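Local coordinates for protein nucleoporin nup120 (Schizosaccharomyces pombe, PDB 4GQ2) that serves as a structural component of the nuclear pore complex, whose nucleoporins can also dock transiently associated nuclear transport factors, at residues 249-254 / 286-291; 311-316 / 324-329. All coordinates share one frame; numbering follows the deposited sequence.

How the contacts relate
From the N terminus, the chain first lays down strand 249-254 in the sheet that begins at strand 238-244, and contact 1 closes a loop of about thirty residues when 286-291 packs against it. Strand 288-290 is the first strand of the next sheet, so contact 1 ties one propeller blade to its successor. The chain then runs through strand 297-302 into the hairpin of contact 2, where 324-329 pairs with 311-316 across a short connection. The two closures follow in series; neither nests in nor crosses the other. Their centres lie about 12 Å apart, and they meet directly where Val249 CG2 packs on Leu324 CD2 at 3.7 Å.

Contact 1: residues 249-254 / 286-291; sequences VLVMLS and PYLTSD
Leu288 packs on Val251 and Leu253, and Tyr287 on Leu253, in the interface between two successive blades of the beta-propeller domain. The strands belong to different four-stranded sheets, 249-254 as a second strand and 288-290 as a first. They run roughly antiparallel, at 157°, but their axes approach no closer than 8.6 Å, and no hydrogen bond joins the two segments: the contact rests on apolar packing alone.

At Val251, CG1 meets Leu288 CD1 at 3.8 Å, the two side chains crossing at about a right angle. With CG1 anti to the backbone N (chi1 176°), this branch is the one that meets Leu288, and Leu259 and Leu244 of the same sheet also touch this valine. The same methyl, Leu288 CD1, lies 4.0 Å from Met252 C, while the side chain of Met252 starts away from the interface and packs on Ile238 and Leu262 of its own sheet. CD1 of Leu288 also comes within 4.1 Å of Leu253 CB, so a single branch touches both Val251 and Leu253, whose side chains set out toward 286-291. Beyond it, Leu253 reaches Tyr287, whose backbone N is hydrogen-bonded to Ser240 OG. The leucine methyl arrives obliquely beside the root of the aromatic ring, with Leu253 CD2 3.6 Å from Tyr287 CB and 3.8 Å from Tyr287 CG.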
ATOM      1  N   VAL A 249     -12.630 -38.800 -29.199  1.00 63.33           N
ATOM      2  CA  VAL A 249     -11.377 -38.985 -29.927  1.00 71.16           C
ATOM      3  C   VAL A 249     -10.145 -38.569 -29.121  1.00 71.34           C
ATOM      4  O   VAL A 249     -10.164 -37.571 -28.398  1.00 78.06           O
ATOM      5  CB  VAL A 249     -11.424 -38.206 -31.266  1.00 72.62           C
ATOM      6  CG1 VAL A 249     -10.041 -37.759 -31.718  1.00 69.95           C
ATOM      7  CG2 VAL A 249     -12.119 -39.036 -32.336  1.00 76.95           C
ATOM      8  N   LEU A 250      -9.082 -39.355 -29.263  1.00 69.93           N
ATOM      9  CA  LEU A 250      -7.785 -39.057 -28.675  1.00 57.43           C
ATOM     10  C   LEU A 250      -6.799 -38.803 -29.810  1.00 58.28           C
ATOM     11  O   LEU A 250      -6.749 -39.571 -30.769  1.00 67.77           O
ATOM     12  CB  LEU A 250      -7.322 -40.240 -27.824  1.00 57.49           C
ATOM     13  CG  LEU A 250      -6.446 -39.990 -26.594  1.00 63.77           C
ATOM     14  CD1 LEU A 250      -7.246 -39.317 -25.486  1.00 55.09           C
ATOM     15  CD2 LEU A 250      -5.850 -41.297 -26.097  1.00 52.18           C
ATOM     16  N   VAL A 251      -6.047 -37.710 -29.722  1.00 60.06           N
ATOM     17  CA  VAL A 251      -4.987 -37.425 -30.694  1.00 50.30           C
ATOM     18  C   VAL A 251      -3.636 -37.601 -30.021  1.00 59.71           C
ATOM     19  O   VAL A 251      -3.354 -36.974 -28.997  1.00 61.38           O
ATOM     20  CB  VAL A 251      -5.102 -36.015 -31.316  1.00 51.23           C
ATOM     21  CG1 VAL A 251      -3.927 -35.739 -32.246  1.00 48.04           C
ATOM     22  CG2 VAL A 251      -6.410 -35.875 -32.079  1.00 58.16           C
ATOM     23  N   MET A 252      -2.810 -38.467 -30.602  1.00 63.75           N
ATOM     24  CA  MET A 252      -1.524 -38.822 -30.016  1.00 50.19           C
ATOM     25  C   MET A 252      -0.385 -38.637 -31.007  1.00 52.01           C
ATOM     26  O   MET A 252      -0.564 -38.798 -32.219  1.00 52.29           O
ATOM     27  CB  MET A 252      -1.545 -40.270 -29.521  1.00 48.76           C
ATOM     28  CG  MET A 252      -2.807 -40.654 -28.760  1.00 59.44           C
ATOM     29  SD  MET A 252      -3.037 -42.434 -28.584  1.00 71.65           S
ATOM     30  CE  MET A 252      -3.222 -42.960 -30.285  1.00 69.95           C
ATOM     31  N   LEU A 253       0.781 -38.283 -30.473  1.00 51.84           N
ATOM     32  CA  LEU A 253       2.021 -38.256 -31.227  1.00 44.20           C
ATOM     33  C   LEU A 253       2.988 -39.272 -30.632  1.00 55.06           C
ATOM     34  O   LEU A 253       3.148 -39.346 -29.407  1.00 55.56           O
ATOM     35  CB  LEU A 253       2.631 -36.854 -31.219  1.00 45.43           C
ATOM     36  CG  LEU A 253       3.928 -36.639 -32.003  1.00 48.95           C
ATOM     37  CD1 LEU A 253       3.814 -37.110 -33.447  1.00 55.79           C
ATOM     38  CD2 LEU A 253       4.318 -35.174 -31.960  1.00 48.65           C
ATOM     39  N   SER A 254       3.624 -40.056 -31.503  1.00 56.06           N
ATOM     40  CA  SER A 254       4.497 -41.154 -31.072  1.00 61.09           C
ATOM     41  C   SER A 254       5.976 -40.775 -31.078  1.00 54.20           C
ATOM     42  O   SER A 254       6.359 -39.766 -31.664  1.00 64.38           O
ATOM     43  CB  SER A 254       4.271 -42.387 -31.948  1.00 63.63           C
ATOM     44  OG  SER A 254       4.627 -42.120 -33.292  1.00 77.06           O
ATOM     45  N   PRO A 286       5.219 -30.178 -24.352  1.00 65.82           N
ATOM     46  CA  PRO A 286       4.095 -30.591 -25.196  1.00 70.72           C
ATOM     47  C   PRO A 286       4.362 -30.361 -26.687  1.00 77.00           C
ATOM     48  O   PRO A 286       5.050 -29.407 -27.061  1.00 82.27           O
ATOM     49  CB  PRO A 286       2.928 -29.716 -24.704  1.00 69.00           C
ATOM     50  CG  PRO A 286       3.558 -28.579 -23.976  1.00 60.05           C
ATOM     51  CD  PRO A 286       4.837 -29.115 -23.401  1.00 67.22           C
ATOM     52  N   TYR A 287       3.832 -31.257 -27.514  1.00 69.75           N
ATOM     53  CA  TYR A 287       3.981 -31.198 -28.965  1.00 54.95           C
ATOM     54  C   TYR A 287       2.645 -30.885 -29.619  1.00 52.34           C
ATOM     55  O   TYR A 287       2.598 -30.408 -30.750  1.00 52.58           O
ATOM     56  CB  TYR A 287       4.464 -32.543 -29.498  1.00 58.12           C
ATOM     57  CG  TYR A 287       5.955 -32.768 -29.454  1.00 58.81           C
ATOM     58  CD1 TYR A 287       6.561 -33.310 -28.327  1.00 56.60           C
ATOM     59  CD2 TYR A 287       6.755 -32.474 -30.559  1.00 69.27           C
ATOM     60  CE1 TYR A 287       7.927 -33.536 -28.293  1.00 60.53           C
ATOM     61  CE2 TYR A 287       8.124 -32.693 -30.535  1.00 63.87           C
ATOM     62  CZ  TYR A 287       8.703 -33.224 -29.398  1.00 65.84           C
ATOM     63  OH  TYR A 287      10.060 -33.436 -29.362  1.00 84.89           O
ATOM     64  N   LEU A 288       1.562 -31.169 -28.901  1.00 51.00           N
ATOM     65  CA  LEU A 288       0.222 -31.022 -29.439  1.00 50.39           C
ATOM     66  C   LEU A 288      -0.649 -30.116 -28.585  1.00 55.56           C
ATOM     67  O   LEU A 288      -0.556 -30.131 -27.355  1.00 57.47           O
ATOM     68  CB  LEU A 288      -0.456 -32.391 -29.555  1.00 47.11           C
ATOM     69  CG  LEU A 288       0.077 -33.426 -30.551  1.00 52.42           C
ATOM     70  CD1 LEU A 288      -0.779 -34.685 -30.491  1.00 47.23           C
ATOM     71  CD2 LEU A 288       0.116 -32.876 -31.972  1.00 57.51           C
ATOM     72  N   THR A 289      -1.492 -29.331 -29.250  1.00 48.02           N
ATOM     73  CA  THR A 289      -2.609 -28.651 -28.589  1.00 54.59           C
ATOM     74  C   THR A 289      -3.786 -28.461 -29.550  1.00 53.99           C
ATOM     75  O   THR A 289      -3.598 -28.423 -30.766  1.00 64.49           O
ATOM     76  CB  THR A 289      -2.195 -27.297 -27.969  1.00 52.23           C
ATOM     77  OG1 THR A 289      -3.139 -26.930 -26.952  1.00 49.10           O
ATOM     78  CG2 THR A 289      -2.131 -26.197 -29.030  1.00 44.74           C
ATOM     79  N   SER A 290      -4.992 -28.349 -29.000  1.00 60.91           N
ATOM     80  CA  SER A 290      -6.181 -28.109 -29.812  1.00 59.33           C
ATOM     81  C   SER A 290      -6.842 -26.793 -29.428  1.00 60.29           C
ATOM     82  O   SER A 290      -6.648 -26.305 -28.313  1.00 55.63           O
ATOM     83  CB  SER A 290      -7.175 -29.264 -29.682  1.00 58.48           C
ATOM     84  OG  SER A 290      -7.938 -29.170 -28.494  1.00 63.96           O
ATOM     85  N   ASP A 291      -7.614 -26.221 -30.350  1.00 59.20           N
ATOM     86  CA  ASP A 291      -8.296 -24.962 -30.079  1.00 69.23           C
ATOM     87  C   ASP A 291      -9.503 -25.188 -29.179  1.00 75.16           C
ATOM     88  O   ASP A 291     -10.163 -26.226 -29.255  1.00 74.18           O
ATOM     89  CB  ASP A 291      -8.668 -24.222 -31.368  1.00 73.17           C
ATOM     90  CG  ASP A 291      -9.677 -24.971 -32.207  1.00 91.82           C
ATOM     91  OD1 ASP A 291      -9.412 -26.139 -32.557  1.00 96.81           O
ATOM     92  OD2 ASP A 291     -10.733 -24.384 -32.526  1.00104.86           O
TER

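Contact 2: residues 311-316 / 324-329; sequences SIYKLN and LNVVIE
Tyr313 and Ile328 form a non-hydrogen-bonded antiparallel pair, and their side chains lie alongside each other, pointing the same way. Ile328 CG2 makes an off-centre CH-pi contact with the tyrosine ring, 4.2 Å from its centroid and 30° off the ring normal. Near the root of the ring, Val326 CG1 lies 3.6 Å from Tyr313 CD2. The tyrosine CG is anti to its carbonyl carbon (chi1 -67°), which directs the ring toward Val326 and Ile328, its CD2 and CE2 atoms nearest them. With an alanine here, Val326 CG1 and Ile328 CG2 would probably lose the ring they pack on, leaving a gap on this face of the hairpin. On the same face as Tyr313, Val326 and Ile328, Leu315 CD2 packs on Leu324 CD2 at 4.0 Å and also touches Val326 CG2.

The other face bears Lys314, Asn316, Asn325 and Val327 and is more open to solvent. Here Asn316 ND2 rests against Val327 CG2 at 3.7 Å, the two side chains meeting at a slant. Glu329 OE1 lies 3.5 Å from Ile312 CG2, whereas Lys314 NZ stays 5.9 Å from Glu329 OE2, too far for a salt bridge.

Backbone bonds hold these side chains in register. Lys314 and Val327 exchange two, as do Asn316 and Asn325, whose bonds are nearly straight. A fifth, from Glu329 N to Ile312 O, is 2.8 Å long and more bent. Outward of this pairing, Leu259, Val261 and Ile273 of the preceding sheet cover Val326, and strand 297-302 flanks 311-316. This is the outer beta hairpin, third and fourth strands, of a four-stranded antiparallel beta-propeller blade.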
ATOM      1  N   SER A 311       2.668 -26.614 -37.223  1.00 70.65           N
ATOM      2  CA  SER A 311       1.667 -27.031 -38.201  1.00 64.55           C
ATOM      3  C   SER A 311       0.258 -26.950 -37.627  1.00 66.82           C
ATOM      4  O   SER A 311       0.063 -27.103 -36.423  1.00 79.09           O
ATOM      5  CB  SER A 311       1.943 -28.458 -38.677  1.00 59.81           C
ATOM      6  OG  SER A 311       3.056 -28.501 -39.545  1.00 67.16           O
ATOM      7  N   ILE A 312      -0.717 -26.699 -38.496  1.00 73.88           N
ATOM      8  CA  ILE A 312      -2.129 -26.801 -38.131  1.00 69.25           C
ATOM      9  C   ILE A 312      -2.811 -27.863 -38.999  1.00 74.27           C
ATOM     10  O   ILE A 312      -2.554 -27.954 -40.199  1.00100.62           O
ATOM     11  CB  ILE A 312      -2.860 -25.439 -38.220  1.00 70.88           C
ATOM     12  CG1 ILE A 312      -2.370 -24.497 -37.107  1.00 75.52           C
ATOM     13  CG2 ILE A 312      -4.374 -25.622 -38.137  1.00 58.79           C
ATOM     14  CD1 ILE A 312      -2.949 -23.093 -37.148  1.00 62.39           C
ATOM     15  N   TYR A 313      -3.662 -28.673 -38.374  1.00 63.98           N
ATOM     16  CA  TYR A 313      -4.408 -29.717 -39.059  1.00 60.58           C
ATOM     17  C   TYR A 313      -5.895 -29.592 -38.761  1.00 65.17           C
ATOM     18  O   TYR A 313      -6.284 -29.252 -37.644  1.00 72.65           O
ATOM     19  CB  TYR A 313      -3.935 -31.100 -38.608  1.00 62.51           C
ATOM     20  CG  TYR A 313      -2.528 -31.467 -39.020  1.00 77.89           C
ATOM     21  CD1 TYR A 313      -1.431 -31.001 -38.301  1.00 68.85           C
ATOM     22  CD2 TYR A 313      -2.292 -32.303 -40.115  1.00 82.54           C
ATOM     23  CE1 TYR A 313      -0.140 -31.339 -38.668  1.00 68.21           C
ATOM     24  CE2 TYR A 313      -0.999 -32.653 -40.486  1.00 74.17           C
ATOM     25  CZ  TYR A 313       0.071 -32.165 -39.756  1.00 71.73           C
ATOM     26  OH  TYR A 313       1.362 -32.490 -40.104  1.00 78.32           O
ATOM     27  N   LYS A 314      -6.716 -29.882 -39.766  1.00 69.66           N
ATOM     28  CA  LYS A 314      -8.163 -29.957 -39.597  1.00 66.06           C
ATOM     29  C   LYS A 314      -8.568 -31.409 -39.373  1.00 65.31           C
ATOM     30  O   LYS A 314      -8.096 -32.310 -40.073  1.00 75.35           O
ATOM     31  CB  LYS A 314      -8.873 -29.389 -40.835  1.00 61.00           C
ATOM     32  CG  LYS A 314     -10.394 -29.441 -40.797  1.00 69.07           C
ATOM     33  CD  LYS A 314     -10.999 -28.239 -40.086  1.00 81.64           C
ATOM     34  CE  LYS A 314     -12.484 -28.427 -39.791  1.00 83.89           C
ATOM     35  NZ  LYS A 314     -13.349 -28.305 -40.997  1.00 83.63           N
ATOM     36  N   LEU A 315      -9.426 -31.633 -38.382  1.00 61.15           N
ATOM     37  CA  LEU A 315     -10.016 -32.946 -38.167  1.00 64.64           C
ATOM     38  C   LEU A 315     -11.391 -32.991 -38.819  1.00 76.64           C
ATOM     39  O   LEU A 315     -12.264 -32.166 -38.526  1.00 72.34           O
ATOM     40  CB  LEU A 315     -10.133 -33.277 -36.677  1.00 56.36           C
ATOM     41  CG  LEU A 315      -9.713 -34.669 -36.174  1.00 67.97           C
ATOM     42  CD1 LEU A 315     -10.329 -34.923 -34.811  1.00 73.90           C
ATOM     43  CD2 LEU A 315     -10.063 -35.817 -37.115  1.00 69.27           C
ATOM     44  N   ASN A 316     -11.563 -33.963 -39.711  1.00 84.28           N
ATOM     45  CA  ASN A 316     -12.816 -34.170 -40.418  1.00 77.30           C
ATOM     46  C   ASN A 316     -13.403 -35.529 -40.059  1.00 84.35           C
ATOM     47  O   ASN A 316     -12.734 -36.558 -40.184  1.00 73.68           O
ATOM     48  CB  ASN A 316     -12.594 -34.051 -41.929  1.00 82.06           C
ATOM     49  CG  ASN A 316     -12.024 -32.699 -42.332  1.00 87.53           C
ATOM     50  OD1 ASN A 316     -12.586 -31.653 -42.000  1.00 82.05           O
ATOM     51  ND2 ASN A 316     -10.904 -32.715 -43.052  1.00 82.09           N
ATOM     52  N   LEU A 324     -12.283 -40.971 -39.581  1.00 96.98           N
ATOM     53  CA  LEU A 324     -11.807 -39.623 -39.308  1.00 91.28           C
ATOM     54  C   LEU A 324     -10.550 -39.315 -40.110  1.00 92.96           C
ATOM     55  O   LEU A 324      -9.677 -40.168 -40.251  1.00 98.74           O
ATOM     56  CB  LEU A 324     -11.558 -39.425 -37.809  1.00 78.69           C
ATOM     57  CG  LEU A 324     -12.795 -39.535 -36.914  1.00 82.52           C
ATOM     58  CD1 LEU A 324     -12.836 -40.873 -36.186  1.00 88.42           C
ATOM     59  CD2 LEU A 324     -12.835 -38.385 -35.922  1.00 75.47           C
ATOM     60  N   ASN A 325     -10.476 -38.099 -40.646  1.00 87.76           N
ATOM     61  CA  ASN A 325      -9.320 -37.659 -41.417  1.00 87.86           C
ATOM     62  C   ASN A 325      -8.609 -36.505 -40.722  1.00 92.66           C
ATOM     63  O   ASN A 325      -9.250 -35.552 -40.273  1.00 85.30           O
ATOM     64  CB  ASN A 325      -9.727 -37.210 -42.829  1.00101.28           C
ATOM     65  CG  ASN A 325     -10.732 -38.140 -43.486  1.00126.36           C
ATOM     66  OD1 ASN A 325     -10.645 -39.363 -43.367  1.00145.29           O
ATOM     67  ND2 ASN A 325     -11.693 -37.555 -44.198  1.00121.41           N
ATOM     68  N   VAL A 326      -7.286 -36.600 -40.633  1.00 82.26           N
ATOM     69  CA  VAL A 326      -6.465 -35.483 -40.184  1.00 78.80           C
ATOM     70  C   VAL A 326      -5.823 -34.866 -41.424  1.00 72.10           C
ATOM     71  O   VAL A 326      -4.806 -35.353 -41.920  1.00 77.93           O
ATOM     72  CB  VAL A 326      -5.417 -35.917 -39.131  1.00 80.45           C
ATOM     73  CG1 VAL A 326      -4.513 -34.758 -38.752  1.00 89.16           C
ATOM     74  CG2 VAL A 326      -6.107 -36.431 -37.882  1.00 75.94           C
ATOM     75  N   VAL A 327      -6.446 -33.809 -41.936  1.00 73.24           N
ATOM     76  CA  VAL A 327      -5.987 -33.170 -43.172  1.00 74.15           C
ATOM     77  C   VAL A 327      -5.236 -31.883 -42.848  1.00 70.19           C
ATOM     78  O   VAL A 327      -5.693 -31.074 -42.039  1.00 78.56           O
ATOM     79  CB  VAL A 327      -7.149 -32.909 -44.166  1.00 84.04           C
ATOM     80  CG1 VAL A 327      -6.635 -32.253 -45.441  1.00 94.48           C
ATOM     81  CG2 VAL A 327      -7.868 -34.208 -44.514  1.00 69.11           C
ATOM     82  N   ILE A 328      -4.082 -31.714 -43.488  1.00 71.24           N
ATOM     83  CA  ILE A 328      -3.166 -30.597 -43.233  1.00 76.44           C
ATOM     84  C   ILE A 328      -3.758 -29.236 -43.608  1.00 79.91           C
ATOM     85  O   ILE A 328      -4.552 -29.129 -44.545  1.00 80.89           O
ATOM     86  CB  ILE A 328      -1.841 -30.770 -44.013  1.00 81.11           C
ATOM     87  CG1 ILE A 328      -1.568 -32.249 -44.326  1.00105.83           C
ATOM     88  CG2 ILE A 328      -0.684 -30.138 -43.247  1.00 84.07           C
ATOM     89  CD1 ILE A 328      -0.783 -32.483 -45.601  1.00107.75           C
ATOM     90  N   GLU A 329      -3.364 -28.204 -42.863  1.00 86.57           N
ATOM     91  CA  GLU A 329      -3.678 -26.814 -43.200  1.00 79.88           C
ATOM     92  C   GLU A 329      -2.426 -25.937 -43.253  1.00 71.41           C
ATOM     93  O   GLU A 329      -2.399 -24.941 -43.973  1.00 74.46           O
ATOM     94  CB  GLU A 329      -4.685 -26.222 -42.219  1.00 78.86           C
ATOM     95  CG  GLU A 329      -6.098 -26.746 -42.396  1.00 99.76           C
ATOM     96  CD  GLU A 329      -7.136 -25.869 -41.724  1.00127.08           C
ATOM     97  OE1 GLU A 329      -6.845 -25.320 -40.641  1.00134.04           O
ATOM     98  OE2 GLU A 329      -8.248 -25.732 -42.280  1.00136.87           O
TER